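Local coordinates for Poly(A) ribonuclease pop2 (Schizosaccharomyces pombe, PDB 3G0Z), which removes poly(A) tails from mRNA as a metal-dependent 3'-exoribonuclease, serving as a catalytic component of the CCR4-NOT deadenylase complex, at residues P46-D51 with E160-I165; M50-P55 with L83-I88; Y175-M180 with C197-K202. All coordinates share one frame; numbering follows the deposited sequence.

Interaction 1: residues P46-D51 with E160-I165; sequences PVVSMD and EEVTWI. With ZN (zinc ion), chain B.
Val47, Val48 and Ser49 pair with Thr163, Trp164 and Ile165 as neighbouring parallel strands, the first of which leads to the catalytic zinc site. Four backbone hydrogen bonds set the register, among them Val48 N to Thr163 O and Ile165 N to Val48 O, each 2.7 Å. On one side of the sheet Val48 CG1 sits over a face of the Trp164 indole, 3.8 Å from the centroid of its six-membered ring and only 11° off the normal, a CH-pi contact. That branch is placed there by standing opposite the backbone N (chi1 -178°), while Val48 CG2 meets Val162 CG1 at 3.7 Å. Met50 CE packs 3.7 Å from Trp164 CZ3, and its sulfur lies obliquely beside the ring, a Met-aromatic contact. These strands belong to the central sheet of the RNase H-like fold shared by DEDD nucleases. Indole NE1 is hydrogen-bonded to Leu156 O, and Phe200 meets the ring edge-to-face. With an alanine at Trp164, Val48 CG1 and Met50 CE would probably lose their shared aromatic partner and Leu156 O its indole donor. On the other side Val47 CG1 touches Ile165 CG1 at 3.8 Å. The first strand runs on to Asp51, whose OD2 binds zinc at 2.2 Å.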
loop_
_atom_site.group_PDB
_atom_site.type_symbol
_atom_site.label_atom_id
_atom_site.label_comp_id
_atom_site.label_asym_id
_atom_site.label_seq_id
_atom_site.Cartn_x
_atom_site.Cartn_y
_atom_site.Cartn_z
ATOM N N PRO A 46 9.152 12.977 -3.907
ATOM C CA PRO A 46 9.147 12.595 -2.492
ATOM C C PRO A 46 7.790 12.134 -1.996
ATOM O O PRO A 46 7.654 11.876 -0.805
ATOM C CB PRO A 46 9.522 13.899 -1.764
ATOM C CG PRO A 46 9.734 14.947 -2.832
ATOM C CD PRO A 46 9.114 14.438 -4.086
ATOM N N VAL A 47 6.792 12.073 -2.868
ATOM C CA VAL A 47 5.480 11.569 -2.465
ATOM C C VAL A 47 5.300 10.129 -2.962
ATOM O O VAL A 47 5.295 9.874 -4.168
ATOM C CB VAL A 47 4.352 12.475 -2.985
ATOM C CG1 VAL A 47 2.980 11.928 -2.586
ATOM C CG2 VAL A 47 4.552 13.904 -2.454
ATOM N N VAL A 48 5.171 9.190 -2.027
ATOM C CA VAL A 48 5.031 7.770 -2.369
ATOM C C VAL A 48 3.590 7.321 -2.161
ATOM O O VAL A 48 3.067 7.406 -1.051
ATOM C CB VAL A 48 5.967 6.871 -1.508
ATOM C CG1 VAL A 48 5.848 5.411 -1.919
ATOM C CG2 VAL A 48 7.425 7.343 -1.620
ATOM N N SER A 49 2.951 6.844 -3.222
ATOM C CA SER A 49 1.626 6.240 -3.091
ATOM C C SER A 49 1.737 4.728 -3.150
ATOM O O SER A 49 2.405 4.165 -4.021
ATOM C CB SER A 49 0.665 6.752 -4.173
ATOM O OG SER A 49 0.510 8.158 -4.058
ATOM N N MET A 50 1.078 4.060 -2.222
ATOM C CA MET A 50 1.204 2.622 -2.160
ATOM C C MET A 50 -0.137 1.895 -2.169
ATOM O O MET A 50 -1.140 2.393 -1.668
ATOM C CB MET A 50 1.973 2.210 -0.921
ATOM C CG MET A 50 1.857 0.713 -0.675
ATOM S SD MET A 50 2.567 0.192 0.880
ATOM C CE MET A 50 2.047 1.497 1.980
ATOM N N ASP A 51 -0.121 0.698 -2.738
ATOM C CA ASP A 51 -1.226 -0.216 -2.624
ATOM C C ASP A 51 -0.676 -1.652 -2.489
ATOM O O ASP A 51 0.476 -1.916 -2.864
ATOM C CB ASP A 51 -2.107 -0.104 -3.848
ATOM C CG ASP A 51 -3.246 -1.074 -3.798
ATOM O OD1 ASP A 51 -4.138 -0.859 -2.962
ATOM O OD2 ASP A 51 -3.222 -2.065 -4.556
ATOM N N GLU A 160 11.176 12.114 7.369
ATOM C CA GLU A 160 10.013 12.987 7.430
ATOM C C GLU A 160 9.880 13.789 6.138
ATOM O O GLU A 160 8.853 14.409 5.874
ATOM C CB GLU A 160 10.093 13.906 8.649
ATOM C CG GLU A 160 10.667 15.281 8.368
ATOM C CD GLU A 160 9.580 16.356 8.291
ATOM O OE1 GLU A 160 8.410 15.997 8.013
ATOM O OE2 GLU A 160 9.894 17.554 8.517
ATOM N N GLU A 161 10.919 13.745 5.320
ATOM C CA GLU A 161 10.908 14.440 4.048
ATOM C C GLU A 161 10.004 13.747 3.011
ATOM O O GLU A 161 9.619 14.351 2.009
ATOM C CB GLU A 161 12.344 14.547 3.537
ATOM C CG GLU A 161 13.305 15.194 4.558
ATOM C CD GLU A 161 13.740 14.242 5.691
ATOM O OE1 GLU A 161 14.191 14.735 6.756
ATOM O OE2 GLU A 161 13.638 13.006 5.523
ATOM N N VAL A 162 9.663 12.483 3.263
ATOM C CA VAL A 162 8.874 11.681 2.316
ATOM C C VAL A 162 7.433 11.557 2.796
ATOM O O VAL A 162 7.189 11.370 3.989
ATOM C CB VAL A 162 9.492 10.263 2.136
ATOM C CG1 VAL A 162 8.558 9.345 1.324
ATOM C CG2 VAL A 162 10.850 10.368 1.467
ATOM N N THR A 163 6.482 11.682 1.880
ATOM C CA THR A 163 5.071 11.526 2.223
ATOM C C THR A 163 4.545 10.194 1.682
ATOM O O THR A 163 4.680 9.898 0.494
ATOM C CB THR A 163 4.216 12.699 1.675
ATOM O OG1 THR A 163 4.727 13.942 2.174
ATOM C CG2 THR A 163 2.746 12.579 2.113
ATOM N N TRP A 164 3.975 9.372 2.550
ATOM C CA TRP A 164 3.320 8.149 2.083
ATOM C C TRP A 164 1.801 8.348 1.995
ATOM O O TRP A 164 1.189 8.912 2.911
ATOM C CB TRP A 164 3.641 6.970 3.003
ATOM C CG TRP A 164 5.014 6.366 2.811
ATOM C CD1 TRP A 164 6.202 6.889 3.237
ATOM C CD2 TRP A 164 5.332 5.138 2.157
ATOM N NE1 TRP A 164 7.230 6.061 2.900
ATOM C CE2 TRP A 164 6.730 4.973 2.241
ATOM C CE3 TRP A 164 4.575 4.148 1.528
ATOM C CZ2 TRP A 164 7.392 3.872 1.693
ATOM C CZ3 TRP A 164 5.230 3.039 1.003
ATOM C CH2 TRP A 164 6.628 2.916 1.083
ATOM N N ILE A 165 1.203 7.880 0.899
ATOM C CA ILE A 165 -0.240 7.964 0.691
ATOM C C ILE A 165 -0.808 6.563 0.452
ATOM O O ILE A 165 -0.239 5.784 -0.297
ATOM C CB ILE A 165 -0.585 8.804 -0.550
ATOM C CG1 ILE A 165 0.311 10.030 -0.650
ATOM C CG2 ILE A 165 -2.012 9.260 -0.483
ATOM C CD1 ILE A 165 0.024 11.033 0.406
HETATM ZN ZN ZN B . -5.195 -3.127 -4.759
HETATM O O HOH W 1 -6.093 -2.839 -2.428
#

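Interaction 2: residues M50-P55 with L83-I88; sequences MDTEFP and LKIIQI. With ZN (zinc ion), chain B.
Glu53 stands opposite both Ile86 and Gln87, which makes a classic beta bulge where two antiparallel strands of the central sheet start to pair. Its backbone carries all three hydrogen bonds of the contact. Glu53 N donates to Gln87 O at 2.9 Å. Glu53 O is gripped twice, by Gln87 N at 3.0 Å on a lone pair and by Ile86 N at 2.9 Å, both in the carbonyl plane.

The two side chains of this pair run abreast, Glu53 CG 3.8 Å from Gln87 OE1, with the carboxylate and amide planes 37° apart. A bend at chi2 (-64°) then carries the carboxylate off toward the metal, where OE2 comes within 2.7 Å of the zinc ion. Asp51 and Asp241 also bind this zinc, and a water on the metal donates to Asp51 OD1. The amide of Gln87 is fixed from outside: NE2 donates to Asn109 and Gln237, and OE1 accepts from Ala238 N.

On the opposite side of the sheet, Thr52 CG2 runs beside Ile88 CG1 at 3.9 Å. The Ile85 side chain crosses that of Thr52 at about a right angle, its CD1 3.6 Å from Thr52 CB. Thr52 OG1 is hydrogen-bonded to the metal-site residue Asp172 and also lies at the edge of the Phe54 ring, in its plane. That ring stacks on Tyr171, joining the end of the strand to helix 169-181. Past the bulge Pro55 takes over: its CD lies against Lys84 O and near Leu83 CB, and its CG is 3.7 Å from Ile86 CD1.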
loop_
_atom_site.group_PDB
_atom_site.type_symbol
_atom_site.label_atom_id
_atom_site.label_comp_id
_atom_site.label_asym_id
_atom_site.label_seq_id
_atom_site.Cartn_x
_atom_site.Cartn_y
_atom_site.Cartn_z
ATOM N N MET A 50 1.078 4.060 -2.222
ATOM C CA MET A 50 1.204 2.622 -2.160
ATOM C C MET A 50 -0.137 1.895 -2.169
ATOM O O MET A 50 -1.140 2.393 -1.668
ATOM C CB MET A 50 1.973 2.210 -0.921
ATOM C CG MET A 50 1.857 0.713 -0.675
ATOM S SD MET A 50 2.567 0.192 0.880
ATOM C CE MET A 50 2.047 1.497 1.980
ATOM N N ASP A 51 -0.121 0.698 -2.738
ATOM C CA ASP A 51 -1.226 -0.216 -2.624
ATOM C C ASP A 51 -0.676 -1.652 -2.489
ATOM O O ASP A 51 0.476 -1.916 -2.864
ATOM C CB ASP A 51 -2.107 -0.104 -3.848
ATOM C CG ASP A 51 -3.246 -1.074 -3.798
ATOM O OD1 ASP A 51 -4.138 -0.859 -2.962
ATOM O OD2 ASP A 51 -3.222 -2.065 -4.556
ATOM N N THR A 52 -1.468 -2.563 -1.925
ATOM C CA THR A 52 -1.035 -3.962 -1.756
ATOM C C THR A 52 -2.109 -4.941 -2.214
ATOM O O THR A 52 -3.287 -4.624 -2.161
ATOM C CB THR A 52 -0.692 -4.313 -0.275
ATOM O OG1 THR A 52 -1.865 -4.185 0.538
ATOM C CG2 THR A 52 0.406 -3.407 0.275
ATOM N N GLU A 53 -1.690 -6.115 -2.688
ATOM C CA GLU A 53 -2.608 -7.223 -2.940
ATOM C C GLU A 53 -2.161 -8.401 -2.092
ATOM O O GLU A 53 -0.993 -8.799 -2.133
ATOM C CB GLU A 53 -2.609 -7.649 -4.415
ATOM C CG GLU A 53 -3.160 -6.613 -5.363
ATOM C CD GLU A 53 -4.639 -6.322 -5.123
ATOM O OE1 GLU A 53 -5.228 -6.846 -4.155
ATOM O OE2 GLU A 53 -5.216 -5.551 -5.914
ATOM N N PHE A 54 -3.084 -8.944 -1.314
ATOM C CA PHE A 54 -2.818 -10.148 -0.536
ATOM C C PHE A 54 -4.009 -11.102 -0.717
ATOM O O PHE A 54 -5.032 -10.716 -1.273
ATOM C CB PHE A 54 -2.597 -9.790 0.937
ATOM C CG PHE A 54 -3.704 -8.974 1.537
ATOM C CD1 PHE A 54 -4.834 -9.588 2.054
ATOM C CD2 PHE A 54 -3.614 -7.588 1.585
ATOM C CE1 PHE A 54 -5.866 -8.834 2.607
ATOM C CE2 PHE A 54 -4.635 -6.825 2.138
ATOM C CZ PHE A 54 -5.763 -7.450 2.651
ATOM N N PRO A 55 -3.870 -12.347 -0.249
ATOM C CA PRO A 55 -4.803 -13.467 -0.479
ATOM C C PRO A 55 -6.165 -13.348 0.218
ATOM O O PRO A 55 -6.744 -14.377 0.601
ATOM C CB PRO A 55 -4.045 -14.676 0.100
ATOM C CG PRO A 55 -2.630 -14.269 0.119
ATOM C CD PRO A 55 -2.617 -12.802 0.370
ATOM N N LEU A 83 -1.159 -14.392 6.424
ATOM C CA LEU A 83 -1.212 -14.466 4.967
ATOM C C LEU A 83 -0.068 -13.684 4.311
ATOM O O LEU A 83 0.241 -12.572 4.717
ATOM C CB LEU A 83 -2.557 -13.929 4.464
ATOM C CG LEU A 83 -3.802 -14.617 5.028
ATOM C CD1 LEU A 83 -5.041 -13.782 4.755
ATOM C CD2 LEU A 83 -3.940 -15.998 4.436
ATOM N N LYS A 84 0.532 -14.269 3.284
ATOM C CA LYS A 84 1.675 -13.661 2.613
ATOM C C LYS A 84 1.242 -12.597 1.604
ATOM O O LYS A 84 0.241 -12.760 0.896
ATOM C CB LYS A 84 2.505 -14.738 1.903
ATOM C CG LYS A 84 3.157 -15.741 2.855
ATOM C CD LYS A 84 4.025 -16.741 2.111
ATOM C CE LYS A 84 4.789 -17.622 3.104
ATOM N NZ LYS A 84 5.937 -18.354 2.491
ATOM N N ILE A 85 2.007 -11.515 1.544
ATOM C CA ILE A 85 1.796 -10.462 0.560
ATOM C C ILE A 85 2.025 -11.045 -0.832
ATOM O O ILE A 85 2.895 -11.904 -1.026
ATOM C CB ILE A 85 2.784 -9.294 0.817
ATOM C CG1 ILE A 85 2.490 -8.104 -0.094
ATOM C CG2 ILE A 85 4.242 -9.774 0.663
ATOM C CD1 ILE A 85 1.236 -7.350 0.276
ATOM N N ILE A 86 1.226 -10.605 -1.801
ATOM C CA ILE A 86 1.377 -11.044 -3.183
ATOM C C ILE A 86 1.944 -9.940 -4.089
ATOM O O ILE A 86 2.827 -10.193 -4.901
ATOM C CB ILE A 86 0.044 -11.601 -3.746
ATOM C CG1 ILE A 86 -0.283 -12.933 -3.082
ATOM C CG2 ILE A 86 0.133 -11.844 -5.257
ATOM C CD1 ILE A 86 -1.715 -13.407 -3.378
ATOM N N GLN A 87 1.435 -8.721 -3.952
ATOM C CA GLN A 87 1.988 -7.574 -4.693
ATOM C C GLN A 87 2.035 -6.337 -3.826
ATOM O O GLN A 87 1.174 -6.155 -2.961
ATOM C CB GLN A 87 1.127 -7.212 -5.908
ATOM C CG GLN A 87 1.175 -8.140 -7.085
ATOM C CD GLN A 87 0.393 -7.576 -8.283
ATOM O OE1 GLN A 87 -0.617 -6.888 -8.116
ATOM N NE2 GLN A 87 0.878 -7.848 -9.485
ATOM N N ILE A 88 3.027 -5.481 -4.077
ATOM C CA ILE A 88 3.018 -4.108 -3.584
ATOM C C ILE A 88 3.289 -3.155 -4.748
ATOM O O ILE A 88 4.211 -3.368 -5.536
ATOM C CB ILE A 88 4.088 -3.861 -2.511
ATOM C CG1 ILE A 88 3.767 -4.651 -1.248
ATOM C CG2 ILE A 88 4.162 -2.373 -2.185
ATOM C CD1 ILE A 88 4.965 -4.810 -0.332
HETATM ZN ZN ZN B . -5.195 -3.127 -4.759
HETATM O O HOH W 1 -6.093 -2.839 -2.428
#

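Interaction 3: residues Y175-M180 with C197-K202; sequences YLLKAM and CIYFPK
Phe200 pushes the far end of its ring against helix 169-181, where Leu176, Leu177 and Met180 receive it. The three methyls arrive from different directions. Leu177 CD1 comes in at the ring edge, near its plane, and is the closest of them at 3.5 Å from Phe200 CE2. Leu176 CD1 meets Phe200 CZ obliquely at 3.7 Å, its side chain crossing that of Phe200 at about a right angle. Met180 comes from the opposite direction to Phe200, and its CE rests 3.6 Å from the same CZ atom.

Leu177 reaches the edge with a first torsion well away from the usual staggered values (chi1 -100°), which helps swing CD1 in between Phe200 and Tyr199 CB, 4.1 Å from the latter. Met180 is likewise shared by both aromatic residues. The bend at the end of its chain (chi3 -64°) brings CE to 3.7 Å from Tyr199 CD1 as the two chains pass antiparallel to one another. The sulfur takes part as well: SD lies 4.8 Å from the centroid of the Tyr199 ring and 52° off its normal, an oblique Met-aromatic contact.

Between the segments the contact consists of hydrocarbon and sulfur-aromatic packing, and further hydrophobic groups surround it. Phe173, one turn before Leu177 in helix 169-181, also meets the Phe200 ring, and Phe147 and Leu151 of helix 144-152 touch Leu176. Phe200 itself is the first residue beyond helix 189-199, at the point where the chain turns toward strand 203-205. The contact thus joins two successive helices within the beta-alpha-beta crossover from strand 163-166 to its parallel neighbour 203-205 in the RNase H-like fold.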
loop_
_atom_site.group_PDB
_atom_site.type_symbol
_atom_site.label_atom_id
_atom_site.label_comp_id
_atom_site.label_asym_id
_atom_site.label_seq_id
_atom_site.Cartn_x
_atom_site.Cartn_y
_atom_site.Cartn_z
ATOM N N TYR A 175 1.606 -4.670 6.332
ATOM C CA TYR A 175 2.421 -5.579 5.531
ATOM C C TYR A 175 3.853 -5.090 5.395
ATOM O O TYR A 175 4.785 -5.892 5.409
ATOM C CB TYR A 175 1.813 -5.832 4.146
ATOM C CG TYR A 175 0.920 -7.043 4.123
ATOM C CD1 TYR A 175 -0.470 -6.916 4.013
ATOM C CD2 TYR A 175 1.462 -8.325 4.247
ATOM C CE1 TYR A 175 -1.302 -8.054 4.010
ATOM C CE2 TYR A 175 0.649 -9.459 4.237
ATOM C CZ TYR A 175 -0.737 -9.314 4.128
ATOM O OH TYR A 175 -1.537 -10.439 4.121
ATOM N N LEU A 176 4.037 -3.782 5.239
ATOM C CA LEU A 176 5.397 -3.257 5.185
ATOM C C LEU A 176 6.091 -3.446 6.528
ATOM O O LEU A 176 7.221 -3.930 6.580
ATOM C CB LEU A 176 5.421 -1.789 4.772
ATOM C CG LEU A 176 5.138 -1.581 3.281
ATOM C CD1 LEU A 176 5.231 -0.107 2.921
ATOM C CD2 LEU A 176 6.098 -2.415 2.417
ATOM N N LEU A 177 5.417 -3.053 7.607
ATOM C CA LEU A 177 5.965 -3.218 8.957
ATOM C C LEU A 177 6.371 -4.679 9.223
ATOM O O LEU A 177 7.442 -4.953 9.773
ATOM C CB LEU A 177 4.946 -2.754 9.998
ATOM C CG LEU A 177 5.063 -1.371 10.658
ATOM C CD1 LEU A 177 5.872 -0.385 9.854
ATOM C CD2 LEU A 177 3.697 -0.797 11.022
ATOM N N LYS A 178 5.503 -5.607 8.837
ATOM C CA LYS A 178 5.750 -7.046 8.992
ATOM C C LYS A 178 7.031 -7.461 8.275
ATOM O O LYS A 178 7.877 -8.153 8.843
ATOM C CB LYS A 178 4.547 -7.840 8.462
ATOM C CG LYS A 178 4.794 -9.322 8.172
ATOM C CD LYS A 178 3.507 -10.000 7.673
ATOM C CE LYS A 178 3.759 -11.444 7.248
ATOM N NZ LYS A 178 2.629 -12.014 6.454
ATOM N N ALA A 179 7.178 -7.027 7.027
ATOM C CA ALA A 179 8.398 -7.281 6.275
ATOM C C ALA A 179 9.630 -6.617 6.898
ATOM O O ALA A 179 10.718 -7.180 6.873
ATOM C CB ALA A 179 8.238 -6.820 4.838
ATOM N N MET A 180 9.467 -5.416 7.440
ATOM C CA MET A 180 10.624 -4.662 7.921
ATOM C C MET A 180 11.104 -5.095 9.313
ATOM O O MET A 180 12.299 -5.068 9.603
ATOM C CB MET A 180 10.347 -3.156 7.882
ATOM C CG MET A 180 10.392 -2.576 6.472
ATOM S SD MET A 180 10.266 -0.776 6.409
ATOM C CE MET A 180 8.617 -0.521 7.064
ATOM N N CYS A 197 4.284 5.138 12.852
ATOM C CA CYS A 197 4.701 6.533 12.759
ATOM C C CYS A 197 6.213 6.746 12.796
ATOM O O CYS A 197 6.695 7.813 12.414
ATOM C CB CYS A 197 4.030 7.372 13.850
ATOM S SG CYS A 197 2.267 7.684 13.570
ATOM N N ILE A 198 6.954 5.745 13.269
ATOM C CA ILE A 198 8.411 5.772 13.214
ATOM C C ILE A 198 8.875 5.593 11.763
ATOM O O ILE A 198 9.593 6.415 11.222
ATOM C CB ILE A 198 9.017 4.642 14.075
ATOM C CG1 ILE A 198 8.762 4.899 15.564
ATOM C CG2 ILE A 198 10.503 4.493 13.803
ATOM C CD1 ILE A 198 8.984 3.651 16.447
ATOM N N TYR A 199 8.427 4.513 11.136
ATOM C CA TYR A 199 8.856 4.180 9.782
ATOM C C TYR A 199 8.203 5.089 8.726
ATOM O O TYR A 199 8.814 5.363 7.696
ATOM C CB TYR A 199 8.571 2.705 9.497
ATOM C CG TYR A 199 9.540 1.787 10.201
ATOM C CD1 TYR A 199 10.685 1.339 9.559
ATOM C CD2 TYR A 199 9.323 1.384 11.518
ATOM C CE1 TYR A 199 11.591 0.513 10.194
ATOM C CE2 TYR A 199 10.221 0.546 12.165
ATOM C CZ TYR A 199 11.359 0.117 11.496
ATOM O OH TYR A 199 12.272 -0.712 12.118
ATOM N N PHE A 200 6.984 5.560 9.000
ATOM C CA PHE A 200 6.235 6.422 8.076
ATOM C C PHE A 200 5.782 7.728 8.726
ATOM O O PHE A 200 4.577 7.966 8.893
ATOM C CB PHE A 200 5.026 5.667 7.511
ATOM C CG PHE A 200 5.362 4.297 6.975
ATOM C CD1 PHE A 200 5.801 4.140 5.666
ATOM C CD2 PHE A 200 5.249 3.175 7.783
ATOM C CE1 PHE A 200 6.110 2.888 5.152
ATOM C CE2 PHE A 200 5.547 1.915 7.291
ATOM C CZ PHE A 200 5.992 1.766 5.968
ATOM N N PRO A 201 6.742 8.589 9.089
ATOM C CA PRO A 201 6.421 9.734 9.954
ATOM C C PRO A 201 5.410 10.685 9.312
ATOM O O PRO A 201 4.692 11.415 10.000
ATOM C CB PRO A 201 7.787 10.419 10.155
ATOM C CG PRO A 201 8.648 9.914 9.011
ATOM C CD PRO A 201 8.184 8.493 8.812
ATOM N N LYS A 202 5.335 10.679 7.988
ATOM C CA LYS A 202 4.413 11.583 7.323
ATOM C C LYS A 202 3.534 10.809 6.339
ATOM O O LYS A 202 3.995 10.398 5.269
ATOM C CB LYS A 202 5.207 12.703 6.638
ATOM C CG LYS A 202 4.374 13.845 6.083
ATOM C CD LYS A 202 5.252 15.050 5.762
ATOM C CE LYS A 202 4.424 16.265 5.346
ATOM N NZ LYS A 202 3.619 15.994 4.116
#

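Overall arrangement
Interactions 1 and 2 have strand 47-53 in common, with strand 163-166 on one flank and strand 87-93 on the other; their centres lie about 18 Å apart. Their shared strand carries Asp51 and Glu53 to the zinc site, where the Asp51 side chain also comes to about 3 Å, at its nearest atom, from a bound manganese ion. Interaction 3 packs helices beside this sheet, its centre about 12 Å from that of interaction 1 and about 15 Å from that of interaction 2. Met50 SD touches Leu176 CD1 at 3.4 Å, Trp164 N probably bonds to Lys202 O at 2.9 Å, and Tyr175 OH reaches Leu83 O at 2.8 Å. The Leu176 side chain remains about 13 Å from zinc, so interaction 3 lies back from the metals.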